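Local coordinates for protein Afp2 (Serratia entomophila, PDB 6RBN) that probably builds, as one of many copies, the contractile sheath around the inner tube of the anti-feeding prophage, a phage-tail-like injection system, at residues C[39-44]-C[57-62]; C[127-132]-C[157-162]; C[215-220]-C[237-242]. One frame throughout, in Å; residues are numbered along the deposited sequence.

Interaction 1 of 3, residues C[39-44]-C[57-62]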
# COMPACT_ATOMS: atom_id res chain seq x y z
N THR C 39 -47.65 -71.63 66.85
CA THR C 39 -48.93 -71.17 67.36
C THR C 39 -48.92 -69.73 67.88
O THR C 39 -49.98 -69.11 67.93
CB THR C 39 -49.41 -72.09 68.49
OG1 THR C 39 -48.46 -72.06 69.56
CG2 THR C 39 -49.54 -73.51 67.98
N ASN C 40 -47.76 -69.20 68.25
CA ASN C 40 -47.69 -67.90 68.91
C ASN C 40 -47.00 -66.84 68.06
O ASN C 40 -46.25 -66.01 68.58
CB ASN C 40 -47.02 -68.03 70.28
CG ASN C 40 -45.66 -68.69 70.22
OD1 ASN C 40 -45.14 -68.99 69.15
ND2 ASN C 40 -45.07 -68.92 71.39
N THR C 41 -47.25 -66.84 66.76
CA THR C 41 -46.77 -65.79 65.88
C THR C 41 -47.95 -65.05 65.26
O THR C 41 -49.06 -65.58 65.17
CB THR C 41 -45.88 -66.34 64.76
OG1 THR C 41 -46.61 -67.31 63.99
CG2 THR C 41 -44.64 -66.97 65.32
N ILE C 42 -47.70 -63.81 64.86
CA ILE C 42 -48.64 -63.06 64.05
C ILE C 42 -48.76 -63.74 62.69
O ILE C 42 -47.76 -64.19 62.12
CB ILE C 42 -48.20 -61.58 63.94
CG1 ILE C 42 -48.29 -60.88 65.30
CG2 ILE C 42 -49.03 -60.79 62.94
CD1 ILE C 42 -47.00 -60.80 66.08
N ASN C 43 -49.99 -63.84 62.17
CA ASN C 43 -50.29 -64.56 60.94
C ASN C 43 -49.74 -63.86 59.68
O ASN C 43 -49.95 -64.37 58.57
CB ASN C 43 -51.80 -64.75 60.83
CG ASN C 43 -52.20 -65.94 59.96
OD1 ASN C 43 -51.35 -66.68 59.47
ND2 ASN C 43 -53.50 -66.12 59.77
N LYS C 44 -49.07 -62.72 59.81
CA LYS C 44 -48.33 -62.13 58.71
C LYS C 44 -47.19 -63.06 58.30
O LYS C 44 -46.41 -63.47 59.17
CB LYS C 44 -47.77 -60.77 59.11
CG LYS C 44 -48.82 -59.68 59.28
CD LYS C 44 -48.22 -58.41 59.85
CE LYS C 44 -47.79 -57.42 58.77
NZ LYS C 44 -46.57 -57.83 58.03
N VAL C 57 -43.00 -54.55 70.56
CA VAL C 57 -44.38 -54.13 70.37
C VAL C 57 -45.22 -55.29 69.87
O VAL C 57 -46.33 -55.54 70.36
CB VAL C 57 -44.44 -52.92 69.43
CG1 VAL C 57 -45.88 -52.57 69.07
CG2 VAL C 57 -43.78 -51.72 70.08
N GLU C 58 -44.70 -56.05 68.91
CA GLU C 58 -45.44 -57.18 68.35
C GLU C 58 -45.34 -58.43 69.20
O GLU C 58 -46.19 -59.32 69.07
CB GLU C 58 -44.93 -57.48 66.94
CG GLU C 58 -45.17 -56.35 65.95
CD GLU C 58 -46.64 -56.12 65.66
OE1 GLU C 58 -47.42 -57.10 65.66
OE2 GLU C 58 -47.02 -54.95 65.43
N TYR C 59 -44.33 -58.53 70.07
CA TYR C 59 -44.18 -59.66 70.98
C TYR C 59 -43.87 -59.10 72.36
O TYR C 59 -42.71 -59.04 72.78
CB TYR C 59 -43.07 -60.60 70.50
CG TYR C 59 -43.39 -61.26 69.18
CD1 TYR C 59 -44.18 -62.40 69.12
CD2 TYR C 59 -42.91 -60.74 67.99
CE1 TYR C 59 -44.47 -63.00 67.92
CE2 TYR C 59 -43.19 -61.34 66.78
CZ TYR C 59 -43.97 -62.47 66.75
OH TYR C 59 -44.27 -63.06 65.55
N PRO C 60 -44.90 -58.70 73.11
CA PRO C 60 -44.67 -57.96 74.36
C PRO C 60 -44.25 -58.81 75.54
O PRO C 60 -43.88 -58.25 76.58
CB PRO C 60 -46.03 -57.30 74.62
CG PRO C 60 -47.00 -58.24 74.01
CD PRO C 60 -46.34 -58.81 72.79
N THR C 61 -44.30 -60.14 75.43
CA THR C 61 -43.93 -60.99 76.54
C THR C 61 -42.80 -61.93 76.15
O THR C 61 -42.72 -62.36 74.99
CB THR C 61 -45.16 -61.79 77.05
OG1 THR C 61 -44.77 -62.63 78.14
CG2 THR C 61 -45.80 -62.62 75.94
N PRO C 62 -41.87 -62.21 77.07
CA PRO C 62 -40.76 -63.12 76.74
C PRO C 62 -41.20 -64.56 76.55
O PRO C 62 -41.64 -65.21 77.50
CB PRO C 62 -39.82 -62.97 77.95
CG PRO C 62 -40.16 -61.65 78.53
CD PRO C 62 -41.64 -61.50 78.33
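The end of Ile42 settles over one face of the Tyr59 ring and makes the densest part of this contact. CD1 stands 4.0 Å from the centroid of the Tyr59 ring and 28° off its normal, a CH-pi approach. It is slightly displaced toward the hydroxyl-bearing end, where Ile42 CD1 comes 3.5 Å from Tyr59 CZ. CG1 sits beside the backbone N and anti to the carbonyl carbon (chi1 -67°), which aims the longer branch of Ile42 at Tyr59. The same methyl also meets the last turn of the helix, with Ile42 CD1 3.4 Å from Glu58 O. Tyr59 is the first residue past helix 52-58 to leave helical geometry, and its ring reaches back to the loop that feeds strand 46-49, the outermost strand of the mixed sheet on this side. The ring lies where that loop, strand 46-49 (through Phe49) and the end of helix 52-58 meet. Its in-plane edge is taken by backbone, Asn40 O lying 3.6 Å from Tyr59 CE1. Thr41 runs alongside the phenol, its CB 3.7 Å from Tyr59 OH. That hydroxyl is hydrogen-bonded to Gln47, while Phe67 of helix 66-75 packs edge-to-face with the ring. Packing thins toward solvent at Glu58, an exposed residue whose bent side chain crosses Ile42 at about a right angle. There Glu58 OE1 approaches Ile42 CD1 at 3.7 Å, a van der Waals touch between a carboxylate and a methyl.

Interaction 2 of 3, residues C[127-132]-C[157-162]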
# COMPACT_ATOMS: atom_id res chain seq x y z
N PHE C 127 -26.16 -66.23 52.03
CA PHE C 127 -25.37 -67.20 52.76
C PHE C 127 -26.24 -67.80 53.86
O PHE C 127 -26.80 -67.06 54.67
CB PHE C 127 -24.12 -66.56 53.36
CG PHE C 127 -23.16 -67.55 53.95
CD1 PHE C 127 -22.31 -68.28 53.14
CD2 PHE C 127 -23.10 -67.75 55.32
CE1 PHE C 127 -21.43 -69.19 53.67
CE2 PHE C 127 -22.22 -68.66 55.86
CZ PHE C 127 -21.38 -69.38 55.03
N GLY C 128 -26.34 -69.12 53.88
CA GLY C 128 -27.22 -69.79 54.82
C GLY C 128 -26.50 -70.22 56.09
O GLY C 128 -25.34 -70.58 56.08
N LEU C 129 -27.24 -70.17 57.20
CA LEU C 129 -26.73 -70.55 58.51
C LEU C 129 -27.67 -71.62 59.06
O LEU C 129 -28.76 -71.31 59.53
CB LEU C 129 -26.65 -69.34 59.43
CG LEU C 129 -25.72 -68.22 58.98
CD1 LEU C 129 -25.84 -67.03 59.91
CD2 LEU C 129 -24.29 -68.70 58.90
N PHE C 130 -27.24 -72.88 58.99
CA PHE C 130 -28.10 -74.01 59.30
C PHE C 130 -27.91 -74.40 60.77
O PHE C 130 -27.38 -73.62 61.56
CB PHE C 130 -27.84 -75.14 58.31
CG PHE C 130 -28.01 -74.71 56.89
CD1 PHE C 130 -29.26 -74.37 56.41
CD2 PHE C 130 -26.94 -74.66 56.02
CE1 PHE C 130 -29.43 -73.97 55.10
CE2 PHE C 130 -27.10 -74.27 54.71
CZ PHE C 130 -28.36 -73.93 54.26
N ASP C 131 -28.38 -75.58 61.17
CA ASP C 131 -28.31 -76.01 62.56
C ASP C 131 -27.78 -77.43 62.65
O ASP C 131 -27.99 -78.24 61.74
CB ASP C 131 -29.68 -75.97 63.25
CG ASP C 131 -30.14 -74.58 63.55
OD1 ASP C 131 -29.28 -73.70 63.76
OD2 ASP C 131 -31.36 -74.37 63.58
N GLY C 132 -27.13 -77.73 63.76
CA GLY C 132 -26.78 -79.09 64.08
C GLY C 132 -27.93 -79.77 64.80
O GLY C 132 -28.97 -79.15 65.06
N ALA C 157 -23.26 -73.10 56.13
CA ALA C 157 -22.51 -73.73 57.21
C ALA C 157 -23.49 -74.15 58.29
O ALA C 157 -24.62 -73.67 58.33
CB ALA C 157 -21.43 -72.80 57.76
N VAL C 158 -23.06 -75.04 59.17
CA VAL C 158 -23.99 -75.82 59.98
C VAL C 158 -24.02 -75.36 61.44
O VAL C 158 -25.11 -75.20 61.99
CB VAL C 158 -23.67 -77.32 59.86
CG1 VAL C 158 -24.63 -78.14 60.69
CG2 VAL C 158 -23.78 -77.72 58.42
N PHE C 159 -22.86 -75.17 62.09
CA PHE C 159 -22.76 -74.64 63.46
C PHE C 159 -23.50 -75.48 64.50
O PHE C 159 -24.62 -75.13 64.87
CB PHE C 159 -23.24 -73.18 63.53
CG PHE C 159 -22.40 -72.25 62.73
CD1 PHE C 159 -21.18 -71.81 63.21
CD2 PHE C 159 -22.83 -71.81 61.49
CE1 PHE C 159 -20.41 -70.95 62.47
CE2 PHE C 159 -22.06 -70.95 60.75
CZ PHE C 159 -20.85 -70.52 61.24
N TYR C 160 -22.93 -76.64 64.89
CA TYR C 160 -23.68 -77.64 65.66
C TYR C 160 -24.20 -77.19 67.03
O TYR C 160 -25.44 -77.18 67.19
CB TYR C 160 -22.85 -78.93 65.76
CG TYR C 160 -23.26 -79.86 66.88
CD1 TYR C 160 -24.46 -80.55 66.84
CD2 TYR C 160 -22.43 -80.07 67.97
CE1 TYR C 160 -24.83 -81.39 67.87
CE2 TYR C 160 -22.78 -80.92 68.99
CZ TYR C 160 -23.98 -81.58 68.93
OH TYR C 160 -24.33 -82.42 69.95
N PRO C 161 -23.38 -76.85 68.04
CA PRO C 161 -23.89 -76.92 69.43
C PRO C 161 -24.90 -75.85 69.81
O PRO C 161 -24.66 -74.65 69.68
CB PRO C 161 -22.61 -76.74 70.27
CG PRO C 161 -21.49 -76.90 69.34
CD PRO C 161 -22.00 -76.37 68.05
N TRP C 162 -26.04 -76.32 70.31
CA TRP C 162 -27.16 -75.45 70.66
C TRP C 162 -26.85 -74.63 71.90
O TRP C 162 -25.97 -74.98 72.71
CB TRP C 162 -28.41 -76.30 70.88
CG TRP C 162 -29.04 -76.76 69.61
CD1 TRP C 162 -28.60 -77.75 68.79
CD2 TRP C 162 -30.30 -76.33 69.08
NE1 TRP C 162 -29.46 -77.91 67.74
CE2 TRP C 162 -30.52 -77.06 67.90
CE3 TRP C 162 -31.24 -75.37 69.47
CZ2 TRP C 162 -31.65 -76.87 67.11
CZ3 TRP C 162 -32.36 -75.19 68.69
CH2 TRP C 162 -32.55 -75.93 67.52
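Leu129 crosses the Phe159 ring at a slant, its CD2 methyl 3.7 Å from Phe159 CE2. Both side chains also touch helix 173-187, Leu129 at Ala178 and Phe159 at Ala177. The backbones pair as parallel strands at Leu129 and Ala157. Phe130 N gives a nearly straight 2.8 Å hydrogen bond to Ala157 O, whereas Ala157 N reaches Gly128 O over a longer 3.3 Å. Further along, the ladder bonds stop but the backbones stay close, Gly132 CA lying 3.8 Å from Tyr160 CA. The Val158 methyl CG1 lies 3.5 Å from Asp131 O, and Gly132 CA meets the edge of the Tyr160 ring. Trp162 then closes this end with its indole N-H: NE1 bonds Gly132 O at 3.0 Å, from above the carbonyl plane and not along a lone pair. The Asp131 carboxylate ties the chain just past strand 127-129 to Ser174 of helix 173-187 and to the loop at Gly107 N. The paired part, strands 127-129 and 156-157, is the parallel edge of this chain's mixed sheet; with helices 173-187 and 250-267 packed on it, it belongs to the alpha/beta core of the subtilisin-like domain of tail sheath proteins.

Interaction 3 of 3, residues C[215-220]-C[237-242]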
# COMPACT_ATOMS: atom_id res chain seq x y z
N LYS C 215 -12.87 -84.89 63.66
CA LYS C 215 -13.54 -85.75 62.69
C LYS C 215 -14.43 -84.95 61.75
O LYS C 215 -14.67 -85.39 60.62
CB LYS C 215 -14.38 -86.81 63.41
CG LYS C 215 -13.58 -87.82 64.20
CD LYS C 215 -14.47 -88.93 64.75
CE LYS C 215 -14.89 -88.66 66.19
NZ LYS C 215 -15.94 -87.62 66.30
N TYR C 216 -14.91 -83.80 62.19
CA TYR C 216 -15.90 -83.04 61.44
C TYR C 216 -15.33 -81.84 60.72
O TYR C 216 -16.07 -81.16 60.01
CB TYR C 216 -17.02 -82.56 62.37
CG TYR C 216 -17.85 -83.68 62.91
CD1 TYR C 216 -18.85 -84.26 62.15
CD2 TYR C 216 -17.62 -84.19 64.18
CE1 TYR C 216 -19.62 -85.27 62.64
CE2 TYR C 216 -18.37 -85.22 64.68
CZ TYR C 216 -19.37 -85.76 63.90
OH TYR C 216 -20.12 -86.79 64.40
N ASN C 217 -14.04 -81.54 60.88
CA ASN C 217 -13.49 -80.35 60.26
C ASN C 217 -13.25 -80.53 58.76
O ASN C 217 -13.07 -79.53 58.06
CB ASN C 217 -12.18 -79.98 60.94
CG ASN C 217 -11.79 -78.54 60.74
OD1 ASN C 217 -12.58 -77.74 60.26
ND2 ASN C 217 -10.56 -78.21 61.09
N GLN C 218 -13.26 -81.76 58.27
CA GLN C 218 -13.15 -82.04 56.85
C GLN C 218 -14.54 -82.25 56.26
O GLN C 218 -15.51 -82.54 56.97
CB GLN C 218 -12.26 -83.26 56.60
CG GLN C 218 -12.73 -84.56 57.27
CD GLN C 218 -13.65 -85.40 56.38
OE1 GLN C 218 -13.53 -85.39 55.16
NE2 GLN C 218 -14.56 -86.13 57.01
N GLY C 219 -14.63 -82.12 54.94
CA GLY C 219 -15.87 -82.47 54.27
C GLY C 219 -16.92 -81.39 54.42
O GLY C 219 -16.86 -80.34 53.77
N LYS C 220 -17.91 -81.63 55.29
CA LYS C 220 -19.06 -80.75 55.33
C LYS C 220 -19.12 -79.93 56.61
O LYS C 220 -20.13 -79.26 56.87
CB LYS C 220 -20.34 -81.55 55.11
CG LYS C 220 -20.43 -82.09 53.69
CD LYS C 220 -21.67 -82.94 53.47
CE LYS C 220 -22.91 -82.08 53.41
NZ LYS C 220 -24.11 -82.89 53.07
N GLY C 237 -14.42 -72.44 64.10
CA GLY C 237 -14.46 -73.04 62.78
C GLY C 237 -15.03 -72.02 61.81
O GLY C 237 -15.91 -71.23 62.15
N ALA C 238 -14.51 -72.04 60.58
CA ALA C 238 -14.94 -71.05 59.60
C ALA C 238 -15.11 -71.63 58.21
O ALA C 238 -14.94 -70.90 57.23
CB ALA C 238 -13.95 -69.89 59.54
N ARG C 239 -15.46 -72.91 58.08
CA ARG C 239 -15.56 -73.58 56.80
C ARG C 239 -17.01 -73.68 56.33
O ARG C 239 -17.95 -73.59 57.11
CB ARG C 239 -14.92 -74.96 56.89
CG ARG C 239 -13.42 -74.97 56.93
CD ARG C 239 -12.92 -76.34 57.34
NE ARG C 239 -11.47 -76.43 57.39
CZ ARG C 239 -10.73 -77.06 56.50
NH1 ARG C 239 -11.30 -77.73 55.51
NH2 ARG C 239 -9.41 -77.08 56.62
N THR C 240 -17.16 -73.90 55.02
CA THR C 240 -18.46 -74.04 54.38
C THR C 240 -18.76 -75.52 54.13
O THR C 240 -18.00 -76.41 54.52
CB THR C 240 -18.52 -73.26 53.06
OG1 THR C 240 -17.52 -73.76 52.17
CG2 THR C 240 -18.30 -71.79 53.29
N LEU C 241 -19.88 -75.78 53.46
CA LEU C 241 -20.30 -77.13 53.14
C LEU C 241 -19.58 -77.72 51.94
O LEU C 241 -19.72 -78.92 51.68
CB LEU C 241 -21.81 -77.16 52.88
CG LEU C 241 -22.69 -76.97 54.11
CD1 LEU C 241 -24.13 -76.73 53.73
CD2 LEU C 241 -22.59 -78.21 54.95
N GLU C 242 -18.80 -76.93 51.20
CA GLU C 242 -17.99 -77.43 50.10
C GLU C 242 -16.52 -77.31 50.47
O GLU C 242 -16.03 -76.21 50.74
CB GLU C 242 -18.27 -76.68 48.81
CG GLU C 242 -17.42 -77.18 47.65
CD GLU C 242 -17.73 -76.49 46.34
OE1 GLU C 242 -18.62 -75.63 46.32
OE2 GLU C 242 -17.06 -76.81 45.34
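Lys220 NZ is held by two backbone carbonyls, Met147 O and Tyr150 O, while the aliphatic chain behind it slants across Leu241. Leu241 CD2 lies 3.3 Å from Lys220 O and 4.0 Å from Lys220 CB. The bend at chi3 (73°) leaves Lys220 CE 4.2 Å from the same methyl, Leu241 CD2. At the other end of the contact Arg239, extended from CG to NE, crosses Asn217 at about a right angle. Asn217 O lies over one face of the guanidinium, 3.7 Å from Arg239 CZ. The side-chain oxygen Asn217 OD1 comes 3.3 Å from Arg239 CD and equally close to Arg239 NE, but at an angle too poor for a hydrogen bond. Arg239 forms salt bridges through NH1 with Asp243 and through NE with Glu342, carboxylates that probably also offset the nearby charge of Arg248. Asn217 ND2 donates to Thr6 O of a second subunit and, weakly, to Glu342 of its own chain. The polar ends of Asn217, Lys220 and Arg239 thus find their partners outside the two segments, which implies that the contact itself is mainly van der Waals, with Glu342 shared by both sides and Asn217 joining it to an adjoining sheath subunit.

Overall arrangement
Interactions 2 and 3 form one continuous body of packing, their centres 11 Å apart. Ala157 CB meets Arg239 O at 3.6 Å, and Val158 CG2 meets Leu241 CD2 at 3.7 Å; Phe130 and Phe127 add looser touches to Leu241 and Thr240. The loop 237-242 therefore touches both Ala157 and Val158 and the segment 215-220, and Leu241 CD2 takes part in both meetings. Interaction 1 stands apart at the far edge of the same mixed sheet, its centre 25 Å from that of interaction 2 and 36 Å from that of interaction 3. Along the chain all three close in series, and among them interaction 3 is the one that reaches a second subunit.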